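Maleate cis-trans isomerase (PDB 4FQ5) probably catalyses the cis-trans isomerisation of the double bond of maleate to give fumarate. Local coordinates at residues 46-51 with 247-252; 99-102 with 106-109; 113-118 with 173-178; 147-152 with 266-271; 232-235 with 240-243. The protein carries 1 engineered substitution. All coordinates share one frame; numbering follows the deposited sequence.

Interaction 1: residues 46-51 with 247-252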
loop_
_atom_site.group_PDB
_atom_site.type_symbol
_atom_site.label_atom_id
_atom_site.label_comp_id
_atom_site.label_asym_id
_atom_site.label_seq_id
_atom_site.Cartn_x
_atom_site.Cartn_y
_atom_site.Cartn_z
ATOM N N PRO A 46 11.931 -2.047 5.958
ATOM C CA PRO A 46 10.614 -2.320 5.376
ATOM C C PRO A 46 9.898 -1.072 4.834
ATOM O O PRO A 46 9.248 -1.155 3.793
ATOM C CB PRO A 46 9.842 -2.953 6.540
ATOM C CG PRO A 46 10.917 -3.640 7.329
ATOM C CD PRO A 46 12.056 -2.646 7.299
ATOM N N ALA A 47 10.026 0.067 5.514
ATOM C CA ALA A 47 9.436 1.306 4.996
ATOM C C ALA A 47 9.969 1.613 3.586
ATOM O O ALA A 47 9.180 1.846 2.681
ATOM C CB ALA A 47 9.687 2.477 5.940
ATOM N N LEU A 48 11.294 1.579 3.410
ATOM C CA LEU A 48 11.937 1.832 2.111
ATOM C C LEU A 48 11.457 0.888 1.012
ATOM O O LEU A 48 11.124 1.324 -0.096
ATOM C CB LEU A 48 13.464 1.722 2.213
ATOM C CG LEU A 48 14.417 2.913 2.434
ATOM C CD1 LEU A 48 13.828 4.269 2.058
ATOM C CD2 LEU A 48 15.029 2.926 3.823
ATOM N N LEU A 49 11.437 -0.407 1.316
ATOM C CA LEU A 49 11.084 -1.420 0.331
ATOM C C LEU A 49 9.581 -1.416 0.011
ATOM O O LEU A 49 9.182 -1.764 -1.100
ATOM C CB LEU A 49 11.595 -2.800 0.780
ATOM C CG LEU A 49 12.951 -3.309 0.245
ATOM C CD1 LEU A 49 13.867 -2.243 -0.346
ATOM C CD2 LEU A 49 13.715 -4.162 1.253
ATOM N N LYS A 50 8.769 -1.009 0.985
ATOM C CA LYS A 50 7.332 -0.770 0.789
ATOM C C LYS A 50 7.119 0.355 -0.225
ATOM O O LYS A 50 6.266 0.250 -1.115
ATOM C CB LYS A 50 6.680 -0.360 2.109
ATOM C CG LYS A 50 5.324 -0.984 2.383
ATOM C CD LYS A 50 5.427 -2.067 3.455
ATOM C CE LYS A 50 6.298 -3.238 3.011
ATOM N NZ LYS A 50 7.172 -3.724 4.118
ATOM N N ALA A 51 7.889 1.434 -0.071
ATOM C CA ALA A 51 7.897 2.528 -1.044
ATOM C C ALA A 51 8.342 2.036 -2.421
ATOM O O ALA A 51 7.772 2.440 -3.439
ATOM C CB ALA A 51 8.772 3.687 -0.565
ATOM N N ALA A 247 21.947 3.022 3.043
ATOM C CA ALA A 247 23.077 2.373 2.366
ATOM C C ALA A 247 22.897 0.855 2.294
ATOM O O ALA A 247 23.176 0.241 1.260
ATOM C CB ALA A 247 24.388 2.725 3.059
ATOM N N THR A 248 22.418 0.272 3.394
ATOM C CA THR A 248 22.151 -1.170 3.491
ATOM C C THR A 248 21.104 -1.616 2.465
ATOM O O THR A 248 21.283 -2.638 1.798
ATOM C CB THR A 248 21.693 -1.564 4.915
ATOM O OG1 THR A 248 22.725 -1.252 5.858
ATOM C CG2 THR A 248 21.375 -3.055 5.016
ATOM N N THR A 249 20.018 -0.854 2.324
ATOM C CA THR A 249 18.987 -1.265 1.361
ATOM C C THR A 249 19.485 -1.093 -0.067
ATOM O O THR A 249 19.208 -1.927 -0.925
ATOM C CB THR A 249 17.568 -0.652 1.582
ATOM O OG1 THR A 249 17.213 0.224 0.508
ATOM C CG2 THR A 249 17.411 0.029 2.908
ATOM N N TRP A 250 20.250 -0.032 -0.306
ATOM C CA TRP A 250 20.930 0.138 -1.578
ATOM C C TRP A 250 21.798 -1.061 -1.886
ATOM O O TRP A 250 21.722 -1.624 -2.987
ATOM C CB TRP A 250 21.738 1.433 -1.598
ATOM C CG TRP A 250 22.574 1.556 -2.842
ATOM C CD1 TRP A 250 22.178 2.022 -4.095
ATOM C CD2 TRP A 250 23.983 1.167 -3.005
ATOM N NE1 TRP A 250 23.221 1.953 -4.991
ATOM C CE2 TRP A 250 24.328 1.451 -4.403
ATOM C CE3 TRP A 250 24.956 0.639 -2.162
ATOM C CZ2 TRP A 250 25.597 1.209 -4.911
ATOM C CZ3 TRP A 250 26.232 0.394 -2.689
ATOM C CH2 TRP A 250 26.542 0.676 -4.033
ATOM N N ALA A 251 22.602 -1.484 -0.910
ATOM C CA ALA A 251 23.509 -2.621 -1.107
ATOM C C ALA A 251 22.783 -3.956 -1.295
ATOM O O ALA A 251 23.186 -4.767 -2.124
ATOM C CB ALA A 251 24.529 -2.704 0.024
ATOM N N MET A 252 21.706 -4.170 -0.545
ATOM C CA MET A 252 20.876 -5.365 -0.715
ATOM C C MET A 252 20.271 -5.432 -2.120
ATOM O O MET A 252 20.349 -6.466 -2.790
ATOM C CB MET A 252 19.761 -5.405 0.330
ATOM C CG MET A 252 20.190 -5.833 1.719
ATOM S SD MET A 252 18.827 -5.627 2.884
ATOM C CE MET A 252 19.433 -6.605 4.245
#
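Unusual torsions set the meeting of L48 and T249. L48 is turned to chi1 -95°, away from a staggered position, and T249 to chi1 114°, which nearly eclipses its methyl with its own backbone N. Both rotations look strained as modelled. They bring the methyl of T249 against one branch of the leucine, L48 CD2 to T249 CG2 at 3.9 Å. The two side chains cross at about a right angle. L49 adds a looser touch on the hydroxyl side: its CD1 lies 4.2 Å from T249 OG1. The contact packs helix 41-52, which follows a strand of the first parallel sheet, against helix 244-255, which follows a strand of the second. It therefore helps join the two alpha/beta halves of the chain. Around it, L48 also touches L227, and L49 rests on F60 and F62 of strand 59-67. A51, on the same helix, packs on L54 of the second subunit. No hydrogen bond crosses between the helices. T249 OG1 is buried here and has no polar partner in the model. The contact thus rests on van der Waals packing, and the buried hydroxyl probably carries a small desolvation cost.

Interaction 2: residues 99-102 with 106-109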
loop_
_atom_site.group_PDB
_atom_site.type_symbol
_atom_site.label_atom_id
_atom_site.label_comp_id
_atom_site.label_asym_id
_atom_site.label_seq_id
_atom_site.Cartn_x
_atom_site.Cartn_y
_atom_site.Cartn_z
ATOM N N MET A 99 21.060 -11.126 3.090
ATOM C CA MET A 99 21.198 -11.052 4.531
ATOM C C MET A 99 22.005 -9.819 4.905
ATOM O O MET A 99 23.133 -9.640 4.437
ATOM C CB MET A 99 21.881 -12.319 5.052
ATOM C CG MET A 99 21.727 -12.523 6.547
ATOM S SD MET A 99 22.538 -14.033 7.100
ATOM C CE MET A 99 21.730 -15.241 6.047
ATOM N N GLY A 100 21.416 -8.970 5.744
ATOM C CA GLY A 100 22.073 -7.753 6.198
ATOM C C GLY A 100 22.406 -7.798 7.674
ATOM O O GLY A 100 21.538 -8.044 8.507
ATOM N N TYR A 101 23.678 -7.571 7.990
ATOM C CA TYR A 101 24.132 -7.404 9.368
ATOM C C TYR A 101 23.929 -5.931 9.686
ATOM O O TYR A 101 24.599 -5.067 9.116
ATOM C CB TYR A 101 25.608 -7.801 9.468
ATOM C CG TYR A 101 26.244 -7.771 10.845
ATOM C CD1 TYR A 101 26.684 -8.947 11.447
ATOM C CD2 TYR A 101 26.455 -6.566 11.528
ATOM C CE1 TYR A 101 27.297 -8.937 12.698
ATOM C CE2 TYR A 101 27.055 -6.544 12.783
ATOM C CZ TYR A 101 27.483 -7.734 13.360
ATOM O OH TYR A 101 28.091 -7.732 14.598
ATOM N N ALA A 102 22.999 -5.653 10.597
ATOM C CA ALA A 102 22.506 -4.289 10.825
ATOM C C ALA A 102 23.447 -3.313 11.557
ATOM O O ALA A 102 23.482 -2.131 11.223
ATOM C CB ALA A 102 21.152 -4.330 11.515
ATOM N N ALA A 106 29.341 -2.148 15.541
ATOM C CA ALA A 106 29.795 -3.462 15.992
ATOM C C ALA A 106 30.866 -3.999 15.049
ATOM O O ALA A 106 31.869 -4.568 15.489
ATOM C CB ALA A 106 28.623 -4.423 16.064
ATOM N N ILE A 107 30.653 -3.809 13.753
ATOM C CA ILE A 107 31.636 -4.195 12.753
ATOM C C ILE A 107 32.896 -3.325 12.854
ATOM O O ILE A 107 34.005 -3.846 12.977
ATOM C CB ILE A 107 31.045 -4.146 11.326
ATOM C CG1 ILE A 107 29.996 -5.255 11.118
ATOM C CG2 ILE A 107 32.146 -4.201 10.276
ATOM C CD1 ILE A 107 30.464 -6.665 11.435
ATOM N N MET A 108 32.718 -2.008 12.821
ATOM C CA MET A 108 33.857 -1.091 12.846
ATOM C C MET A 108 34.670 -1.188 14.150
ATOM O O MET A 108 35.889 -1.053 14.125
ATOM C CB MET A 108 33.424 0.351 12.527
ATOM C CG MET A 108 32.866 0.529 11.112
ATOM S SD MET A 108 32.692 2.253 10.595
ATOM C CE MET A 108 32.119 2.084 8.911
ATOM N N SER A 109 33.992 -1.451 15.269
ATOM C CA SER A 109 34.630 -1.662 16.580
ATOM C C SER A 109 35.664 -2.788 16.619
ATOM O O SER A 109 36.501 -2.833 17.521
ATOM C CB SER A 109 33.571 -2.001 17.632
ATOM O OG SER A 109 33.003 -0.831 18.169
#
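Strand 99-101 carries the contact through Y101, which meets A106 and I107 of the short helix 104-108. Earlier in the strand, M99 packs its side chain on helix 84-92. G100 is bonded through its backbone to G31 and I33 of the neighbouring strand. Y101 then sends its ring toward the helix, with CG anti to the backbone N (chi1 -177°). The methyl I107 CD1 sits over one ring face, 3.8 Å from the centroid and 19° off the normal, a CH-pi contact. I107 CG1 reaches Y101 CE2 at 3.6 Å. A106 comes in at the ring edge, its CB 3.7 Å from Y101 OH. That hydroxyl also makes a weak hydrogen bond to D81. A leucine in place of Y101 would probably deprive the I107 methyl of its aromatic face and open a gap beside A106. Next comes A102, which touches the bound maleic acid. The turn after it holds C103, the predicted nucleophile, and S138 OG bonds the backbone carbonyls of Y101 and A102. No hydrogen bond crosses between the segments, so what they share beyond the short link is apolar and CH-pi packing, close to the pocket.

Interaction 3: residues 113-118 with 173-178; sequences GYHRVS and RHEGIE
E175, H115 and G113 share most of the surface buried here. The carboxylate of E175 meets the imidazole of H115 at its edge: E175 OE2 lies in the ring plane, 3.5 Å from H115 CE1. The two flat groups are turned 79° against each other. H115 reaches this place with CG in the crowded position between its backbone N and carbonyl carbon (chi1 76°), and its ND1 is hydrogen-bonded to Y171 OH. E175 bends at chi2 (-65°) to bring its carboxylate round. One oxygen, OE1, is taken by a salt bridge to R147. The other accepts from a water, 2.7 Å from E175 OE2. Two helix ends face each other across this water. G113 is the N-cap residue of helix 114-128, and helix 162-174 closes in a Schellman motif with G176 at its positive-phi position. The water accepts from the backbone of G113, at 3.0 Å from G113 N. It also bonds to H174 ND1, at 3.2 Å. H174 in turn stacks its ring on H112. The start of helix 114-128 would probably favour the negative charge of E175. The H115 side chain also touches I107 and T137.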
loop_
_atom_site.group_PDB
_atom_site.type_symbol
_atom_site.label_atom_id
_atom_site.label_comp_id
_atom_site.label_asym_id
_atom_site.label_seq_id
_atom_site.Cartn_x
_atom_site.Cartn_y
_atom_site.Cartn_z
ATOM N N GLY A 113 39.162 -3.109 8.412
ATOM C CA GLY A 113 38.898 -4.145 7.422
ATOM C C GLY A 113 37.985 -5.269 7.882
ATOM O O GLY A 113 37.787 -6.250 7.158
ATOM N N TYR A 114 37.412 -5.138 9.074
ATOM C CA TYR A 114 36.580 -6.209 9.616
ATOM C C TYR A 114 35.285 -6.431 8.836
ATOM O O TYR A 114 34.748 -7.540 8.847
ATOM C CB TYR A 114 36.287 -6.009 11.106
ATOM C CG TYR A 114 35.643 -7.211 11.760
ATOM C CD1 TYR A 114 34.297 -7.192 12.140
ATOM C CD2 TYR A 114 36.376 -8.378 11.995
ATOM C CE1 TYR A 114 33.707 -8.297 12.746
ATOM C CE2 TYR A 114 35.795 -9.483 12.599
ATOM C CZ TYR A 114 34.465 -9.442 12.970
ATOM O OH TYR A 114 33.899 -10.547 13.570
ATOM N N HIS A 115 34.784 -5.402 8.153
ATOM C CA HIS A 115 33.568 -5.586 7.345
ATOM C C HIS A 115 33.738 -6.624 6.267
ATOM O O HIS A 115 32.798 -7.355 5.958
ATOM C CB HIS A 115 33.001 -4.266 6.809
ATOM C CG HIS A 115 33.755 -3.685 5.644
ATOM N ND1 HIS A 115 34.814 -2.867 5.799
ATOM C CD2 HIS A 115 33.540 -3.794 4.272
ATOM C CE1 HIS A 115 35.270 -2.488 4.589
ATOM N NE2 HIS A 115 34.486 -3.055 3.655
ATOM N N ARG A 116 34.944 -6.721 5.708
ATOM C CA ARG A 116 35.253 -7.777 4.741
ATOM C C ARG A 116 35.322 -9.142 5.413
ATOM O O ARG A 116 34.814 -10.126 4.873
ATOM C CB ARG A 116 36.568 -7.495 4.011
ATOM C CG ARG A 116 36.440 -7.166 2.533
ATOM C CD ARG A 116 35.527 -5.982 2.267
ATOM N NE ARG A 116 35.826 -5.346 0.985
ATOM C CZ ARG A 116 34.931 -4.720 0.224
ATOM N NH1 ARG A 116 35.311 -4.169 -0.920
ATOM N NH2 ARG A 116 33.656 -4.647 0.596
ATOM N N VAL A 117 35.961 -9.192 6.583
ATOM C CA VAL A 117 36.083 -10.434 7.337
ATOM C C VAL A 117 34.692 -10.974 7.661
ATOM O O VAL A 117 34.396 -12.140 7.396
ATOM C CB VAL A 117 36.886 -10.242 8.645
ATOM C CG1 VAL A 117 36.894 -11.527 9.465
ATOM C CG2 VAL A 117 38.308 -9.803 8.341
ATOM N N SER A 118 33.852 -10.102 8.221
ATOM C CA SER A 118 32.492 -10.447 8.635
ATOM C C SER A 118 31.647 -10.973 7.478
ATOM O O SER A 118 31.031 -12.029 7.598
ATOM C CB SER A 118 31.807 -9.237 9.278
ATOM O OG SER A 118 30.477 -9.558 9.665
ATOM N N ARG A 173 37.915 7.017 7.475
ATOM C CA ARG A 173 39.158 7.617 7.000
ATOM C C ARG A 173 40.122 6.554 6.473
ATOM O O ARG A 173 40.732 6.736 5.421
ATOM C CB ARG A 173 39.809 8.461 8.104
ATOM C CG ARG A 173 39.061 9.752 8.406
ATOM C CD ARG A 173 39.713 10.545 9.533
ATOM N NE ARG A 173 39.127 11.884 9.643
ATOM C CZ ARG A 173 39.028 12.580 10.775
ATOM N NH1 ARG A 173 39.472 12.077 11.918
ATOM N NH2 ARG A 173 38.472 13.783 10.768
ATOM N N HIS A 174 40.230 5.435 7.194
ATOM C CA HIS A 174 41.085 4.319 6.780
ATOM C C HIS A 174 40.653 3.748 5.458
ATOM O O HIS A 174 41.483 3.280 4.666
ATOM C CB HIS A 174 41.101 3.224 7.846
ATOM C CG HIS A 174 42.074 2.105 7.555
ATOM N ND1 HIS A 174 41.685 0.917 7.050
ATOM C CD2 HIS A 174 43.459 2.040 7.693
ATOM C CE1 HIS A 174 42.765 0.125 6.885
ATOM N NE2 HIS A 174 43.848 0.813 7.282
ATOM N N GLU A 175 39.347 3.784 5.198
ATOM C CA GLU A 175 38.816 3.292 3.927
ATOM C C GLU A 175 38.998 4.308 2.795
ATOM O O GLU A 175 38.542 4.088 1.678
ATOM C CB GLU A 175 37.347 2.871 4.073
ATOM C CG GLU A 175 37.157 1.585 4.869
ATOM C CD GLU A 175 37.748 0.362 4.184
ATOM O OE1 GLU A 175 37.731 0.297 2.938
ATOM O OE2 GLU A 175 38.220 -0.554 4.889
ATOM N N GLY A 176 39.676 5.413 3.090
ATOM C CA GLY A 176 40.035 6.391 2.067
ATOM C C GLY A 176 38.986 7.459 1.840
ATOM O O GLY A 176 38.974 8.101 0.801
ATOM N N ILE A 177 38.102 7.638 2.815
ATOM C CA ILE A 177 37.049 8.650 2.732
ATOM C C ILE A 177 37.299 9.680 3.818
ATOM O O ILE A 177 37.281 9.362 5.008
ATOM C CB ILE A 177 35.642 8.031 2.907
ATOM C CG1 ILE A 177 35.367 6.990 1.820
ATOM C CG2 ILE A 177 34.566 9.115 2.906
ATOM C CD1 ILE A 177 34.377 5.914 2.229
ATOM N N GLU A 178 37.532 10.920 3.406
ATOM C CA GLU A 178 37.746 12.010 4.354
ATOM C C GLU A 178 36.509 12.266 5.198
ATOM O O GLU A 178 35.383 12.123 4.722
ATOM C CB GLU A 178 38.155 13.290 3.625
ATOM C CG GLU A 178 39.565 13.255 3.056
ATOM C CD GLU A 178 39.959 14.558 2.380
ATOM O OE1 GLU A 178 39.421 15.627 2.748
ATOM O OE2 GLU A 178 40.817 14.515 1.477
HETATM O O HOH W 1 38.728 -0.328 7.514
#

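Interaction 4: residues 147-152 with 266-271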
loop_
_atom_site.group_PDB
_atom_site.type_symbol
_atom_site.label_atom_id
_atom_site.label_comp_id
_atom_site.label_asym_id
_atom_site.label_seq_id
_atom_site.Cartn_x
_atom_site.Cartn_y
_atom_site.Cartn_z
ATOM N N ARG A 147 31.255 5.562 -1.864
ATOM C CA ARG A 147 32.033 5.420 -3.096
ATOM C C ARG A 147 31.142 5.492 -4.344
ATOM O O ARG A 147 31.505 6.133 -5.323
ATOM C CB ARG A 147 32.865 4.130 -3.095
ATOM C CG ARG A 147 34.062 4.161 -2.153
ATOM C CD ARG A 147 34.678 2.779 -1.984
ATOM N NE ARG A 147 35.766 2.783 -1.002
ATOM C CZ ARG A 147 36.235 1.699 -0.382
ATOM N NH1 ARG A 147 35.707 0.507 -0.621
ATOM N NH2 ARG A 147 37.225 1.808 0.497
ATOM N N ALA A 148 29.974 4.851 -4.296
ATOM C CA ALA A 148 29.017 4.880 -5.415
ATOM C C ALA A 148 28.575 6.303 -5.738
ATOM O O ALA A 148 28.404 6.664 -6.901
ATOM C CB ALA A 148 27.807 4.008 -5.110
ATOM N N LEU A 149 28.396 7.106 -4.694
ATOM C CA LEU A 149 28.095 8.524 -4.847
ATOM C C LEU A 149 29.272 9.313 -5.425
ATOM O O LEU A 149 29.099 10.431 -5.919
ATOM C CB LEU A 149 27.688 9.114 -3.497
ATOM C CG LEU A 149 26.217 9.335 -3.107
ATOM C CD1 LEU A 149 25.192 8.705 -4.042
ATOM C CD2 LEU A 149 26.008 8.894 -1.672
ATOM N N GLY A 150 30.470 8.731 -5.360
ATOM C CA GLY A 150 31.689 9.434 -5.763
ATOM C C GLY A 150 32.088 10.495 -4.751
ATOM O O GLY A 150 32.906 11.364 -5.046
ATOM N N ALA A 151 31.507 10.419 -3.555
ATOM C CA ALA A 151 31.807 11.354 -2.481
ATOM C C ALA A 151 33.190 11.064 -1.885
ATOM O O ALA A 151 33.520 9.917 -1.593
ATOM C CB ALA A 151 30.728 11.296 -1.409
ATOM N N LYS A 152 33.994 12.111 -1.732
ATOM C CA LYS A 152 35.370 11.983 -1.251
ATOM C C LYS A 152 35.510 12.420 0.200
ATOM O O LYS A 152 36.425 11.991 0.913
ATOM C CB LYS A 152 36.311 12.816 -2.124
ATOM C CG LYS A 152 37.231 11.994 -3.003
ATOM C CD LYS A 152 36.557 11.512 -4.274
ATOM C CE LYS A 152 37.285 10.291 -4.811
ATOM N NZ LYS A 152 37.189 10.173 -6.293
ATOM N N GLY A 266 16.354 9.337 -0.565
ATOM C CA GLY A 266 17.469 10.253 -0.811
ATOM C C GLY A 266 18.239 9.940 -2.075
ATOM O O GLY A 266 17.873 9.041 -2.837
ATOM N N THR A 267 19.327 10.675 -2.283
ATOM C CA THR A 267 20.119 10.612 -3.511
ATOM C C THR A 267 20.608 9.204 -3.884
ATOM O O THR A 267 20.510 8.801 -5.045
ATOM C CB THR A 267 21.303 11.606 -3.422
ATOM O OG1 THR A 267 20.783 12.933 -3.281
ATOM C CG2 THR A 267 22.187 11.545 -4.650
ATOM N N LEU A 268 21.118 8.455 -2.906
ATOM C CA LEU A 268 21.670 7.115 -3.175
ATOM C C LEU A 268 20.602 6.206 -3.776
ATOM O O LEU A 268 20.896 5.340 -4.607
ATOM C CB LEU A 268 22.190 6.479 -1.882
ATOM C CG LEU A 268 23.453 5.601 -1.867
ATOM C CD1 LEU A 268 23.388 4.577 -0.741
ATOM C CD2 LEU A 268 23.780 4.928 -3.191
ATOM N N LEU A 269 19.361 6.418 -3.350
ATOM C CA LEU A 269 18.222 5.633 -3.825
ATOM C C LEU A 269 17.385 6.386 -4.866
ATOM O O LEU A 269 16.195 6.108 -5.055
ATOM C CB LEU A 269 17.369 5.216 -2.632
ATOM C CG LEU A 269 17.483 3.791 -2.055
ATOM C CD1 LEU A 269 18.571 2.904 -2.652
ATOM C CD2 LEU A 269 17.531 3.835 -0.531
ATOM N N SER A 270 18.023 7.331 -5.550
ATOM C CA SER A 270 17.362 8.132 -6.579
ATOM C C SER A 270 17.035 7.305 -7.819
ATOM O O SER A 270 16.160 7.676 -8.609
ATOM C CB SER A 270 18.254 9.304 -6.984
ATOM O OG SER A 270 19.421 8.834 -7.640
ATOM N N GLY A 271 17.746 6.195 -7.987
ATOM C CA GLY A 271 17.674 5.417 -9.214
ATOM C C GLY A 271 18.865 5.671 -10.123
ATOM O O GLY A 271 19.039 4.986 -11.133
#
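L149 lays its CD1 methyl over the backbone and side chain of L268, 4.0 Å from L268 CA and 4.1 Å from L268 CD2. The two leucine side chains run roughly perpendicular. L149 CD2 leans on the branch point of the partner, at 4.2 Å from L268 CG. The same CD1 methyl also meets the methyl of T267, with L149 CD1 to T267 CG2 at 4.2 Å. Here the torsion of T267 matters: at chi1 -61° its CG2 stands anti to the backbone N and faces the leucine, while OG1 is turned to a hydrogen bond with E234. T267 thus turns its methyl to L149 and its hydroxyl to E234. The turn that offers T267 and L268 is held from within. S270 OG donates to T267 O at 2.8 Å, in the carbonyl plane with a C=O...O angle of 154°. S270 N bonds the same carbonyl oxygen, so two donors grip it. L149 is the residue just before G150, the positive-phi glycine of the Schellman motif that closes helix 138-149. S270 O is bonded to T231 OG1 of the second subunit, and T267 packs on A235 of that subunit. The contact therefore lies at the boundary with the second subunit. Within the chain, loop 266-271 covers the C-terminal end of helix 138-149. W250 of helix 244-255 touches both A148 and L268, and I242 of strand 241-243 lies against both leucines.

Interaction 5: residues 232-235 with 240-243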
loop_
_atom_site.group_PDB
_atom_site.type_symbol
_atom_site.label_atom_id
_atom_site.label_comp_id
_atom_site.label_asym_id
_atom_site.label_seq_id
_atom_site.Cartn_x
_atom_site.Cartn_y
_atom_site.Cartn_z
ATOM N N MET A 232 14.099 16.363 3.656
ATOM C CA MET A 232 14.192 17.709 4.231
ATOM C C MET A 232 15.638 18.198 4.264
ATOM O O MET A 232 15.935 19.300 3.805
ATOM C CB MET A 232 13.629 17.727 5.653
ATOM C CG MET A 232 12.121 17.850 5.744
ATOM S SD MET A 232 11.552 17.475 7.411
ATOM C CE MET A 232 9.837 18.003 7.335
ATOM N N VAL A 233 16.528 17.362 4.799
ATOM C CA VAL A 233 17.951 17.706 4.912
ATOM C C VAL A 233 18.633 17.874 3.552
ATOM O O VAL A 233 19.470 18.762 3.389
ATOM C CB VAL A 233 18.721 16.711 5.813
ATOM C CG1 VAL A 233 20.217 17.009 5.800
ATOM C CG2 VAL A 233 18.190 16.783 7.236
ATOM N N GLU A 234 18.268 17.040 2.580
ATOM C CA GLU A 234 18.740 17.225 1.212
ATOM C C GLU A 234 18.297 18.570 0.635
ATOM O O GLU A 234 19.081 19.247 -0.042
ATOM C CB GLU A 234 18.276 16.086 0.303
ATOM C CG GLU A 234 19.023 14.790 0.555
ATOM C CD GLU A 234 18.896 13.777 -0.558
ATOM O OE1 GLU A 234 19.817 12.943 -0.674
ATOM O OE2 GLU A 234 17.892 13.808 -1.309
ATOM N N ALA A 235 17.046 18.949 0.904
ATOM C CA ALA A 235 16.505 20.224 0.430
ATOM C C ALA A 235 17.233 21.399 1.081
ATOM O O ALA A 235 17.586 22.365 0.407
ATOM C CB ALA A 235 15.008 20.308 0.700
ATOM N N PRO A 240 23.842 15.303 -1.113
ATOM C CA PRO A 240 23.306 13.959 -0.931
ATOM C C PRO A 240 23.326 13.575 0.543
ATOM O O PRO A 240 24.304 13.864 1.255
ATOM C CB PRO A 240 24.279 13.079 -1.718
ATOM C CG PRO A 240 24.873 13.988 -2.739
ATOM C CD PRO A 240 24.943 15.336 -2.093
ATOM N N VAL A 241 22.239 12.963 0.999
ATOM C CA VAL A 241 22.147 12.488 2.371
ATOM C C VAL A 241 21.920 10.985 2.352
ATOM O O VAL A 241 21.054 10.485 1.626
ATOM C CB VAL A 241 21.020 13.199 3.147
ATOM C CG1 VAL A 241 20.843 12.608 4.538
ATOM C CG2 VAL A 241 21.297 14.692 3.242
ATOM N N ILE A 242 22.726 10.272 3.134
ATOM C CA ILE A 242 22.575 8.835 3.300
ATOM C C ILE A 242 22.550 8.491 4.775
ATOM O O ILE A 242 22.911 9.313 5.623
ATOM C CB ILE A 242 23.707 8.041 2.607
ATOM C CG1 ILE A 242 25.077 8.414 3.199
ATOM C CG2 ILE A 242 23.644 8.248 1.101
ATOM C CD1 ILE A 242 26.237 7.653 2.592
ATOM N N SER A 243 22.109 7.272 5.068
ATOM C CA SER A 243 22.139 6.732 6.412
ATOM C C SER A 243 22.594 5.291 6.299
ATOM O O SER A 243 22.551 4.716 5.206
ATOM C CB SER A 243 20.750 6.791 7.046
ATOM O OG SER A 243 19.849 5.940 6.360
#
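This is a helix-on-strand contact inside a beta-alpha-beta unit, where helix 230-237 folds back on strand 241-243. It combines apolar packing with one side-chain to backbone hydrogen bond. V241 points its side chain at the helix. Its CG2 methyl meets V233 CG1 at 3.6 Å and also the aliphatic part of the glutamate, at 3.5 Å from E234 CG. E234 runs extended beyond CG (chi2 -163°), which carries its carboxylate past V241 to the backbone. E234 OE1 accepts from V241 N at 2.9 Å with an N-H...O angle of 167°. It uses the anti lone pair, the one away from the other oxygen. The same oxygen takes a second hydrogen bond from T267 OG1, so it ties helix, strand and a loop distant in sequence together. With an alanine at E234, V241 N and the T267 hydroxyl would probably lose their shared acceptor, and V241 part of its aliphatic cover. Strand 241-243 is the outermost strand of the second parallel sheet within the chain. P240 and I242 bond through their backbones to I216 on the inner side, and E234 occupies the V241 N-H. I242 points away from helix 230-237, onto L142, I146 and L149 of helix 138-149, so the strand lies between two helical layers. S243 then caps helix 244-255.

Interaction 2 lies nearest the ligand: the A106 side chain is about 5 Å from the bound maleic acid, against about 13 Å for T249 of interaction 1 and about 12 Å for H115 of interaction 3. Interaction 1 reaches interaction 2 through M252 CE, 3.4 Å from G100 N. Helix 244-255 also joins interactions 1 and 4, with W250 CD1 3.4 Å from L268 CD2. Interactions 2 and 3 meet where I107 CD1 packs 3.4 Å from S118 OG. Polar bonds also join the contacts. E175 OE1 and R147 NH2, 2.9 Å apart, link interactions 3 and 4. T267 OG1 and E234 OE1, 2.8 Å apart, link interactions 4 and 5, which, like 1, touch the second subunit.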